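Long-range contacts in solute carrier family 15 member 1 (Mus musculus, PDB 5A9D), which probably carries di- and tripeptides across the intestinal cell membrane together with protons, the crystal holding only its immunoglobulin-like extracellular domain: residues 12-20 / 73-81; 94-105 / 159-170. All coordinates share one frame; numbering follows the deposited sequence.

Interaction 1. Residues 12-20 / 73-81; sequences IGNNNMTVH and LLVWNPSQY
Backbone N-H groups of Ile12 and Asn14 join the turn after strand 4-11 to Val75, near the end of strand 69-76, and to Asn77 just beyond it, in the N-terminal immunoglobulin-like sandwich, where the turn carries the chain from one sheet to the other. Ile12 N donates to Val75 O over 2.8 Å, almost in line with the carbonyl. Further along, Asn14 N reaches Asn77 OD1 at 3.1 Å, approaching from above the plane of the amide, 47° out of it. The Asn77 amide is brought there by a first torsion of 65°, which sets CG between the backbone N and the carbonyl carbon. Cutting this side chain back to alanine would probably leave Asn14 N without its mate across the contact and that part of the turn less firmly held. Gly13 fits between these bonds, since a CB there would clash with Asn77 N. A G1 beta bulge, with Ser79 and Gln80 opposite Trp76, follows the turn, and Ser79 OG is hydrogen-bonded to Gly57 O. Beside the polar grip, Ile12 CD1 lies 4.0 Å from Trp76 CE3, the two side chains running alongside, and the indole stacks on His124 of the second subunit. Between the sheets, Val19 CG1 meets Leu73 CD2 tip to tip at 3.8 Å. The Met17 chain bends at chi3 (78°), bringing CE within 3.3 Å of Trp76 O and 3.8 Å of Val75 CB.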
loop_
_atom_site.group_PDB
_atom_site.type_symbol
_atom_site.label_atom_id
_atom_site.label_comp_id
_atom_site.label_asym_id
_atom_site.label_seq_id
_atom_site.Cartn_x
_atom_site.Cartn_y
_atom_site.Cartn_z
ATOM N N ILE A 12 2.704 -19.065 -7.420
ATOM C CA ILE A 12 2.876 -18.587 -8.794
ATOM C C ILE A 12 4.080 -19.240 -9.500
ATOM O O ILE A 12 4.487 -18.774 -10.564
ATOM C CB ILE A 12 2.913 -17.035 -8.864
ATOM C CG1 ILE A 12 4.094 -16.429 -8.058
ATOM C CG2 ILE A 12 1.587 -16.454 -8.420
ATOM C CD1 ILE A 12 4.299 -14.919 -8.281
ATOM N N GLY A 13 4.618 -20.309 -8.908
ATOM C CA GLY A 13 5.729 -21.073 -9.484
ATOM C C GLY A 13 5.221 -22.225 -10.332
ATOM O O GLY A 13 4.033 -22.271 -10.646
ATOM N N ASN A 14 6.092 -23.165 -10.704
ATOM C CA ASN A 14 5.739 -24.314 -11.553
ATOM C C ASN A 14 5.707 -25.684 -10.809
ATOM O O ASN A 14 5.713 -26.731 -11.447
ATOM C CB ASN A 14 6.677 -24.383 -12.774
ATOM C CG ASN A 14 8.139 -24.542 -12.423
ATOM O OD1 ASN A 14 8.510 -24.935 -11.302
ATOM N ND2 ASN A 14 9.011 -24.235 -13.384
ATOM N N ASN A 15 5.695 -25.667 -9.470
ATOM C CA ASN A 15 5.667 -26.918 -8.710
ATOM C C ASN A 15 4.867 -26.765 -7.396
ATOM O O ASN A 15 4.419 -25.669 -7.056
ATOM C CB ASN A 15 7.122 -27.440 -8.457
ATOM C CG ASN A 15 7.981 -26.634 -7.485
ATOM O OD1 ASN A 15 7.630 -25.540 -7.008
ATOM N ND2 ASN A 15 9.162 -27.148 -7.191
ATOM N N ASN A 16 4.720 -27.874 -6.656
ATOM C CA ASN A 16 4.071 -27.882 -5.356
ATOM C C ASN A 16 4.945 -27.158 -4.344
ATOM O O ASN A 16 6.138 -27.387 -4.309
ATOM C CB ASN A 16 3.860 -29.319 -4.873
ATOM C CG ASN A 16 2.773 -30.076 -5.596
ATOM O OD1 ASN A 16 1.963 -29.523 -6.349
ATOM N ND2 ASN A 16 2.766 -31.371 -5.409
ATOM N N MET A 17 4.350 -26.282 -3.528
ATOM C CA MET A 17 5.090 -25.577 -2.497
ATOM C C MET A 17 4.340 -25.649 -1.210
ATOM O O MET A 17 3.110 -25.706 -1.217
ATOM C CB MET A 17 5.364 -24.120 -2.896
ATOM C CG MET A 17 6.408 -24.022 -3.971
ATOM S SD MET A 17 6.830 -22.327 -4.327
ATOM C CE MET A 17 7.907 -21.996 -2.917
ATOM N N THR A 18 5.075 -25.622 -0.109
ATOM C CA THR A 18 4.516 -25.699 1.224
ATOM C C THR A 18 4.921 -24.472 2.059
ATOM O O THR A 18 6.092 -24.072 2.075
ATOM C CB THR A 18 4.986 -27.004 1.930
ATOM O OG1 THR A 18 4.633 -28.147 1.145
ATOM C CG2 THR A 18 4.408 -27.143 3.308
ATOM N N VAL A 19 3.953 -23.914 2.779
ATOM C CA VAL A 19 4.174 -22.830 3.729
ATOM C C VAL A 19 3.847 -23.408 5.088
ATOM O O VAL A 19 2.718 -23.875 5.314
ATOM C CB VAL A 19 3.314 -21.582 3.417
ATOM C CG1 VAL A 19 3.585 -20.496 4.460
ATOM C CG2 VAL A 19 3.622 -21.057 2.014
ATOM N N HIS A 20 4.836 -23.404 5.973
ATOM C CA HIS A 20 4.711 -23.935 7.324
ATOM C C HIS A 20 4.487 -22.786 8.274
ATOM O O HIS A 20 5.379 -21.974 8.506
ATOM C CB HIS A 20 5.962 -24.741 7.753
ATOM C CG HIS A 20 6.346 -25.842 6.815
ATOM N ND1 HIS A 20 5.944 -27.146 7.038
ATOM C CD2 HIS A 20 7.114 -25.802 5.698
ATOM C CE1 HIS A 20 6.474 -27.858 6.056
ATOM N NE2 HIS A 20 7.193 -27.092 5.227
ATOM N N LEU A 73 0.801 -13.860 0.502
ATOM C CA LEU A 73 2.134 -14.397 0.471
ATOM C C LEU A 73 2.314 -15.060 -0.905
ATOM O O LEU A 73 1.756 -16.144 -1.176
ATOM C CB LEU A 73 2.384 -15.387 1.632
ATOM C CG LEU A 73 3.782 -16.082 1.666
ATOM C CD1 LEU A 73 4.940 -15.071 1.874
ATOM C CD2 LEU A 73 3.828 -17.163 2.744
ATOM N N LEU A 74 3.051 -14.386 -1.797
ATOM C CA LEU A 74 3.330 -14.945 -3.116
ATOM C C LEU A 74 4.499 -15.893 -2.930
ATOM O O LEU A 74 5.447 -15.520 -2.253
ATOM C CB LEU A 74 3.729 -13.860 -4.139
ATOM C CG LEU A 74 2.683 -12.840 -4.578
ATOM C CD1 LEU A 74 3.320 -11.826 -5.506
ATOM C CD2 LEU A 74 1.533 -13.512 -5.328
ATOM N N VAL A 75 4.399 -17.143 -3.447
ATOM C CA VAL A 75 5.486 -18.135 -3.366
ATOM C C VAL A 75 5.784 -18.688 -4.777
ATOM O O VAL A 75 4.858 -18.836 -5.590
ATOM C CB VAL A 75 5.263 -19.271 -2.310
ATOM C CG1 VAL A 75 5.152 -18.704 -0.887
ATOM C CG2 VAL A 75 4.031 -20.132 -2.635
ATOM N N TRP A 76 7.053 -18.977 -5.071
ATOM C CA TRP A 76 7.482 -19.544 -6.353
ATOM C C TRP A 76 8.790 -20.315 -6.182
ATOM O O TRP A 76 9.467 -20.162 -5.165
ATOM C CB TRP A 76 7.536 -18.504 -7.503
ATOM C CG TRP A 76 8.543 -17.402 -7.344
ATOM C CD1 TRP A 76 9.755 -17.311 -7.962
ATOM C CD2 TRP A 76 8.375 -16.173 -6.610
ATOM N NE1 TRP A 76 10.360 -16.120 -7.647
ATOM C CE2 TRP A 76 9.549 -15.415 -6.791
ATOM C CE3 TRP A 76 7.353 -15.660 -5.783
ATOM C CZ2 TRP A 76 9.752 -14.184 -6.161
ATOM C CZ3 TRP A 76 7.538 -14.432 -5.177
ATOM C CH2 TRP A 76 8.736 -13.712 -5.350
ATOM N N ASN A 77 9.091 -21.194 -7.124
ATOM C CA ASN A 77 10.288 -22.037 -7.103
ATOM C C ASN A 77 11.574 -21.245 -7.448
ATOM O O ASN A 77 11.521 -20.407 -8.358
ATOM C CB ASN A 77 10.092 -23.225 -8.052
ATOM C CG ASN A 77 9.975 -22.841 -9.513
ATOM O OD1 ASN A 77 8.991 -22.226 -9.950
ATOM N ND2 ASN A 77 10.986 -23.197 -10.303
ATOM N N PRO A 78 12.736 -21.447 -6.759
ATOM C CA PRO A 78 13.036 -22.379 -5.655
ATOM C C PRO A 78 12.973 -21.725 -4.262
ATOM O O PRO A 78 13.949 -21.119 -3.822
ATOM C CB PRO A 78 14.468 -22.826 -5.984
ATOM C CG PRO A 78 15.070 -21.687 -6.826
ATOM C CD PRO A 78 13.955 -20.707 -7.131
ATOM N N SER A 79 11.849 -21.892 -3.559
ATOM C CA SER A 79 11.579 -21.347 -2.215
ATOM C C SER A 79 11.707 -19.800 -2.145
ATOM O O SER A 79 12.316 -19.247 -1.222
ATOM C CB SER A 79 12.415 -22.054 -1.149
ATOM O OG SER A 79 12.071 -23.432 -1.100
ATOM N N GLN A 80 11.116 -19.111 -3.138
ATOM C CA GLN A 80 11.086 -17.645 -3.213
ATOM C C GLN A 80 9.732 -17.157 -2.709
ATOM O O GLN A 80 8.750 -17.877 -2.786
ATOM C CB GLN A 80 11.288 -17.162 -4.660
ATOM C CG GLN A 80 12.485 -17.732 -5.412
ATOM C CD GLN A 80 13.777 -17.415 -4.706
ATOM O OE1 GLN A 80 14.226 -16.262 -4.668
ATOM N NE2 GLN A 80 14.363 -18.407 -4.081
ATOM N N TYR A 81 9.684 -15.949 -2.192
ATOM C CA TYR A 81 8.441 -15.372 -1.706
ATOM C C TYR A 81 8.456 -13.853 -1.803
ATOM O O TYR A 81 9.507 -13.245 -1.947
ATOM C CB TYR A 81 8.130 -15.813 -0.243
ATOM C CG TYR A 81 9.001 -15.144 0.803
ATOM C CD1 TYR A 81 10.257 -15.663 1.129
ATOM C CD2 TYR A 81 8.592 -13.966 1.432
ATOM C CE1 TYR A 81 11.094 -15.015 2.043
ATOM C CE2 TYR A 81 9.426 -13.303 2.336
ATOM C CZ TYR A 81 10.659 -13.857 2.668
ATOM O OH TYR A 81 11.484 -13.247 3.574
#

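Interaction 2. Residues 94-105 / 159-170; sequences KGENGIRFVNTL and LDFGSAYTYVIR
This is a parallel strand pair at the middle of the four-stranded mixed sheet of the C-terminal immunoglobulin-like sandwich: 97-103 and 164-170 run side by side with their directions 24° apart, flanked by strands 125-132 and 177-184. The ladder shows the pattern expected of parallel strands. Arg100 donates to Tyr165 O and accepts from Tyr167 N, and Val102 repeats this with Tyr167 O and Ile169 N.

Where the pair begins, the Asn97 amide bridges the loop before the second strand. Its OD1 accepts from Ser163 N at 2.9 Å, in the carbonyl plane, while ND2 gives a more bent bond to Asp160 O; the two together probably restrain the turning of the amide. Just before it, Gly95 CA sits over the centre of the Phe161 ring, a CH-pi contact 3.4 Å from the centroid, and a CB at this glycine would clash with the ring.

On the face bearing Ile99, Phe101 and Tyr167, the Tyr167 ring turns its edge to the face of Phe101 in an offset edge-to-face pair, centroids 5.5 Å apart and planes at 75°. Ile99 CG2 lies over a face of the Tyr167 ring. The other face is polar at Arg100, whose NE donates to Thr166 OG1 at 2.8 Å, nearly in the guanidinium plane. That hydroxyl is also hydrogen-bonded to Asp184 OD2, and Arg100 NH1 makes a salt bridge to Asp86 of the second subunit. Nearby, Val102 CG2 packs 3.5 Å from Thr166 CG2.

At the far end, Thr104 has OG1 between its backbone N and carbonyl carbon (chi1 73°), and Ile169 O takes two bonds from this residue: one from N at 3.0 Å, the other from OG1 at 2.7 Å, on a lone pair.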
loop_
_atom_site.group_PDB
_atom_site.type_symbol
_atom_site.label_atom_id
_atom_site.label_comp_id
_atom_site.label_asym_id
_atom_site.label_seq_id
_atom_site.Cartn_x
_atom_site.Cartn_y
_atom_site.Cartn_z
ATOM N N LYS A 94 -19.507 2.850 8.500
ATOM C CA LYS A 94 -19.943 4.186 8.082
ATOM C C LYS A 94 -19.816 5.102 9.288
ATOM O O LYS A 94 -20.267 4.734 10.385
ATOM C CB LYS A 94 -21.397 4.156 7.582
ATOM C CG LYS A 94 -21.528 3.860 6.095
ATOM C CD LYS A 94 -22.975 3.542 5.736
ATOM C CE LYS A 94 -23.114 2.958 4.353
ATOM N NZ LYS A 94 -24.528 2.629 4.041
ATOM N N GLY A 95 -19.095 6.211 9.096
ATOM C CA GLY A 95 -18.854 7.199 10.138
ATOM C C GLY A 95 -17.551 7.099 10.891
ATOM O O GLY A 95 -17.211 8.024 11.639
ATOM N N GLU A 96 -16.810 5.983 10.719
ATOM C CA GLU A 96 -15.507 5.833 11.375
ATOM C C GLU A 96 -14.464 6.774 10.774
ATOM O O GLU A 96 -14.569 7.169 9.606
ATOM C CB GLU A 96 -15.013 4.384 11.340
ATOM C CG GLU A 96 -15.766 3.490 12.310
ATOM C CD GLU A 96 -15.193 2.095 12.438
ATOM O OE1 GLU A 96 -14.941 1.456 11.391
ATOM O OE2 GLU A 96 -14.985 1.648 13.588
ATOM N N ASN A 97 -13.477 7.150 11.582
ATOM C CA ASN A 97 -12.443 8.075 11.203
ATOM C C ASN A 97 -11.165 7.324 10.954
ATOM O O ASN A 97 -10.766 6.515 11.779
ATOM C CB ASN A 97 -12.262 9.141 12.309
ATOM C CG ASN A 97 -13.563 9.888 12.585
ATOM O OD1 ASN A 97 -14.104 10.603 11.730
ATOM N ND2 ASN A 97 -14.188 9.595 13.712
ATOM N N GLY A 98 -10.549 7.588 9.813
ATOM C CA GLY A 98 -9.266 7.005 9.449
ATOM C C GLY A 98 -8.167 7.818 10.079
ATOM O O GLY A 98 -8.157 9.036 9.948
ATOM N N ILE A 99 -7.248 7.167 10.781
ATOM C CA ILE A 99 -6.120 7.863 11.388
ATOM C C ILE A 99 -4.823 7.168 10.982
ATOM O O ILE A 99 -4.712 5.951 11.090
ATOM C CB ILE A 99 -6.251 7.983 12.940
ATOM C CG1 ILE A 99 -7.494 8.805 13.353
ATOM C CG2 ILE A 99 -4.966 8.561 13.595
ATOM C CD1 ILE A 99 -7.866 8.680 14.872
ATOM N N ARG A 100 -3.845 7.950 10.535
ATOM C CA ARG A 100 -2.514 7.417 10.247
ATOM C C ARG A 100 -1.506 8.296 11.000
ATOM O O ARG A 100 -1.823 9.424 11.377
ATOM C CB ARG A 100 -2.216 7.359 8.734
ATOM C CG ARG A 100 -2.059 8.731 8.117
ATOM C CD ARG A 100 -1.503 8.627 6.729
ATOM N NE ARG A 100 -1.523 9.944 6.112
ATOM C CZ ARG A 100 -1.357 10.163 4.819
ATOM N NH1 ARG A 100 -1.124 9.151 3.992
ATOM N NH2 ARG A 100 -1.447 11.394 4.335
ATOM N N PHE A 101 -0.344 7.744 11.281
ATOM C CA PHE A 101 0.690 8.464 12.004
ATOM C C PHE A 101 1.913 8.646 11.124
ATOM O O PHE A 101 2.256 7.763 10.349
ATOM C CB PHE A 101 1.079 7.709 13.288
ATOM C CG PHE A 101 0.013 7.824 14.351
ATOM C CD1 PHE A 101 -1.063 6.936 14.380
ATOM C CD2 PHE A 101 0.043 8.869 15.279
ATOM C CE1 PHE A 101 -2.081 7.084 15.332
ATOM C CE2 PHE A 101 -0.949 8.993 16.253
ATOM C CZ PHE A 101 -2.018 8.122 16.260
ATOM N N VAL A 102 2.564 9.807 11.254
ATOM C CA VAL A 102 3.775 10.113 10.529
ATOM C C VAL A 102 4.843 10.275 11.603
ATOM O O VAL A 102 4.675 11.076 12.524
ATOM C CB VAL A 102 3.656 11.362 9.601
ATOM C CG1 VAL A 102 5.035 11.853 9.125
ATOM C CG2 VAL A 102 2.755 11.071 8.406
ATOM N N ASN A 103 5.954 9.552 11.447
ATOM C CA ASN A 103 7.061 9.633 12.385
ATOM C C ASN A 103 8.134 10.555 11.839
ATOM O O ASN A 103 8.642 10.297 10.758
ATOM C CB ASN A 103 7.611 8.223 12.664
ATOM C CG ASN A 103 8.801 8.203 13.581
ATOM O OD1 ASN A 103 9.007 9.108 14.379
ATOM N ND2 ASN A 103 9.561 7.135 13.545
ATOM N N THR A 104 8.486 11.635 12.563
ATOM C CA THR A 104 9.586 12.509 12.106
ATOM C C THR A 104 10.856 12.268 12.928
ATOM O O THR A 104 11.857 12.919 12.694
ATOM C CB THR A 104 9.194 13.996 12.097
ATOM O OG1 THR A 104 9.123 14.467 13.439
ATOM C CG2 THR A 104 7.892 14.268 11.353
ATOM N N LEU A 105 10.811 11.328 13.886
ATOM C CA LEU A 105 11.946 11.033 14.752
ATOM C C LEU A 105 12.948 10.145 14.034
ATOM O O LEU A 105 12.599 9.543 13.022
ATOM C CB LEU A 105 11.465 10.380 16.072
ATOM C CG LEU A 105 10.322 11.100 16.803
ATOM C CD1 LEU A 105 9.861 10.285 17.991
ATOM C CD2 LEU A 105 10.704 12.524 17.204
ATOM N N LEU A 159 -12.856 13.698 17.186
ATOM C CA LEU A 159 -12.995 13.058 15.885
ATOM C C LEU A 159 -14.407 13.266 15.336
ATOM O O LEU A 159 -15.379 12.805 15.960
ATOM C CB LEU A 159 -12.791 11.540 16.098
ATOM C CG LEU A 159 -11.455 10.865 15.734
ATOM C CD1 LEU A 159 -10.243 11.678 16.199
ATOM C CD2 LEU A 159 -11.420 9.442 16.272
ATOM N N ASP A 160 -14.528 13.964 14.184
ATOM C CA ASP A 160 -15.824 14.185 13.531
ATOM C C ASP A 160 -16.412 12.852 12.995
ATOM O O ASP A 160 -16.147 11.809 13.569
ATOM C CB ASP A 160 -15.713 15.270 12.439
ATOM C CG ASP A 160 -15.327 16.663 12.941
ATOM O OD1 ASP A 160 -15.862 17.092 13.999
ATOM O OD2 ASP A 160 -14.530 17.346 12.248
ATOM N N PHE A 161 -17.255 12.882 11.966
ATOM C CA PHE A 161 -17.892 11.697 11.395
ATOM C C PHE A 161 -17.341 11.468 9.993
ATOM O O PHE A 161 -17.392 12.362 9.158
ATOM C CB PHE A 161 -19.424 11.903 11.346
ATOM C CG PHE A 161 -20.239 10.785 10.728
ATOM C CD1 PHE A 161 -20.342 10.658 9.343
ATOM C CD2 PHE A 161 -20.954 9.900 11.528
ATOM C CE1 PHE A 161 -21.101 9.635 8.774
ATOM C CE2 PHE A 161 -21.757 8.910 10.955
ATOM C CZ PHE A 161 -21.816 8.782 9.580
ATOM N N GLY A 162 -16.801 10.272 9.759
ATOM C CA GLY A 162 -16.259 9.855 8.472
ATOM C C GLY A 162 -15.007 10.590 8.024
ATOM O O GLY A 162 -14.701 10.591 6.836
ATOM N N SER A 163 -14.276 11.209 8.935
ATOM C CA SER A 163 -13.092 11.992 8.562
ATOM C C SER A 163 -11.804 11.141 8.448
ATOM O O SER A 163 -11.825 9.904 8.579
ATOM C CB SER A 163 -12.901 13.147 9.536
ATOM O OG SER A 163 -14.071 13.944 9.596
ATOM N N ALA A 164 -10.713 11.792 8.084
ATOM C CA ALA A 164 -9.411 11.144 7.995
ATOM C C ALA A 164 -8.399 12.144 8.480
ATOM O O ALA A 164 -8.535 13.329 8.182
ATOM C CB ALA A 164 -9.106 10.710 6.577
ATOM N N TYR A 165 -7.452 11.692 9.304
ATOM C CA TYR A 165 -6.439 12.553 9.909
ATOM C C TYR A 165 -5.073 11.913 9.852
ATOM O O TYR A 165 -4.951 10.691 9.878
ATOM C CB TYR A 165 -6.775 12.873 11.384
ATOM C CG TYR A 165 -8.153 13.461 11.611
ATOM C CD1 TYR A 165 -8.367 14.833 11.531
ATOM C CD2 TYR A 165 -9.240 12.645 11.907
ATOM C CE1 TYR A 165 -9.635 15.376 11.719
ATOM C CE2 TYR A 165 -10.505 13.176 12.121
ATOM C CZ TYR A 165 -10.698 14.542 12.017
ATOM O OH TYR A 165 -11.953 15.053 12.223
ATOM N N THR A 166 -4.043 12.767 9.810
ATOM C CA THR A 166 -2.637 12.401 9.846
ATOM C C THR A 166 -2.100 13.057 11.105
ATOM O O THR A 166 -2.213 14.266 11.284
ATOM C CB THR A 166 -1.903 12.882 8.600
ATOM O OG1 THR A 166 -2.398 12.187 7.476
ATOM C CG2 THR A 166 -0.412 12.613 8.666
ATOM N N TYR A 167 -1.576 12.246 11.982
ATOM C CA TYR A 167 -0.989 12.716 13.236
ATOM C C TYR A 167 0.523 12.679 13.068
ATOM O O TYR A 167 1.083 11.615 12.800
ATOM C CB TYR A 167 -1.500 11.809 14.378
ATOM C CG TYR A 167 -2.918 12.112 14.831
ATOM C CD1 TYR A 167 -3.867 12.620 13.945
ATOM C CD2 TYR A 167 -3.294 11.958 16.160
ATOM C CE1 TYR A 167 -5.153 12.973 14.378
ATOM C CE2 TYR A 167 -4.574 12.312 16.603
ATOM C CZ TYR A 167 -5.503 12.803 15.706
ATOM O OH TYR A 167 -6.767 13.127 16.144
ATOM N N VAL A 168 1.163 13.857 13.059
ATOM C CA VAL A 168 2.619 13.958 12.847
ATOM C C VAL A 168 3.303 14.000 14.205
ATOM O O VAL A 168 3.058 14.905 14.981
ATOM C CB VAL A 168 3.008 15.172 11.940
ATOM C CG1 VAL A 168 4.522 15.352 11.872
ATOM C CG2 VAL A 168 2.427 15.029 10.533
ATOM N N ILE A 169 4.178 13.029 14.469
ATOM C CA ILE A 169 4.915 12.907 15.719
ATOM C C ILE A 169 6.244 13.606 15.564
ATOM O O ILE A 169 7.004 13.238 14.673
ATOM C CB ILE A 169 5.106 11.398 16.047
ATOM C CG1 ILE A 169 3.719 10.675 16.126
ATOM C CG2 ILE A 169 5.980 11.219 17.340
ATOM C CD1 ILE A 169 3.853 9.060 16.091
ATOM N N ARG A 170 6.563 14.561 16.458
ATOM C CA ARG A 170 7.858 15.264 16.424
ATOM C C ARG A 170 8.403 15.508 17.813
ATOM O O ARG A 170 7.667 15.343 18.796
ATOM C CB ARG A 170 7.718 16.609 15.694
ATOM C CG ARG A 170 6.685 17.558 16.310
ATOM C CD ARG A 170 6.988 18.986 15.916
ATOM N NE ARG A 170 5.772 19.785 15.807
ATOM C CZ ARG A 170 5.751 21.113 15.796
ATOM N NH1 ARG A 170 6.881 21.805 15.923
ATOM N NH2 ARG A 170 4.602 21.764 15.668
#

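In the fold
From the N terminus, interaction 1 comes first: the 52 residues between 12-20 and 73-81 form a loop that it closes, joining the two sheets of the first sandwich. Strand 80-88 then leads into strand 97-103, where interaction 2 opens; it closes a loop of 53 residues within one sheet of the second sandwich. The two loops follow in series without nesting or crossing. Within one chain the contacts lie on opposite sides of its centre, their nearest atoms about 23 Å apart. The two-chain assembly of the crystal brings them together: Ile12 of one subunit packs on Val102 and Thr104 of the other, so interaction 1 of one copy borders interaction 2 of its mate.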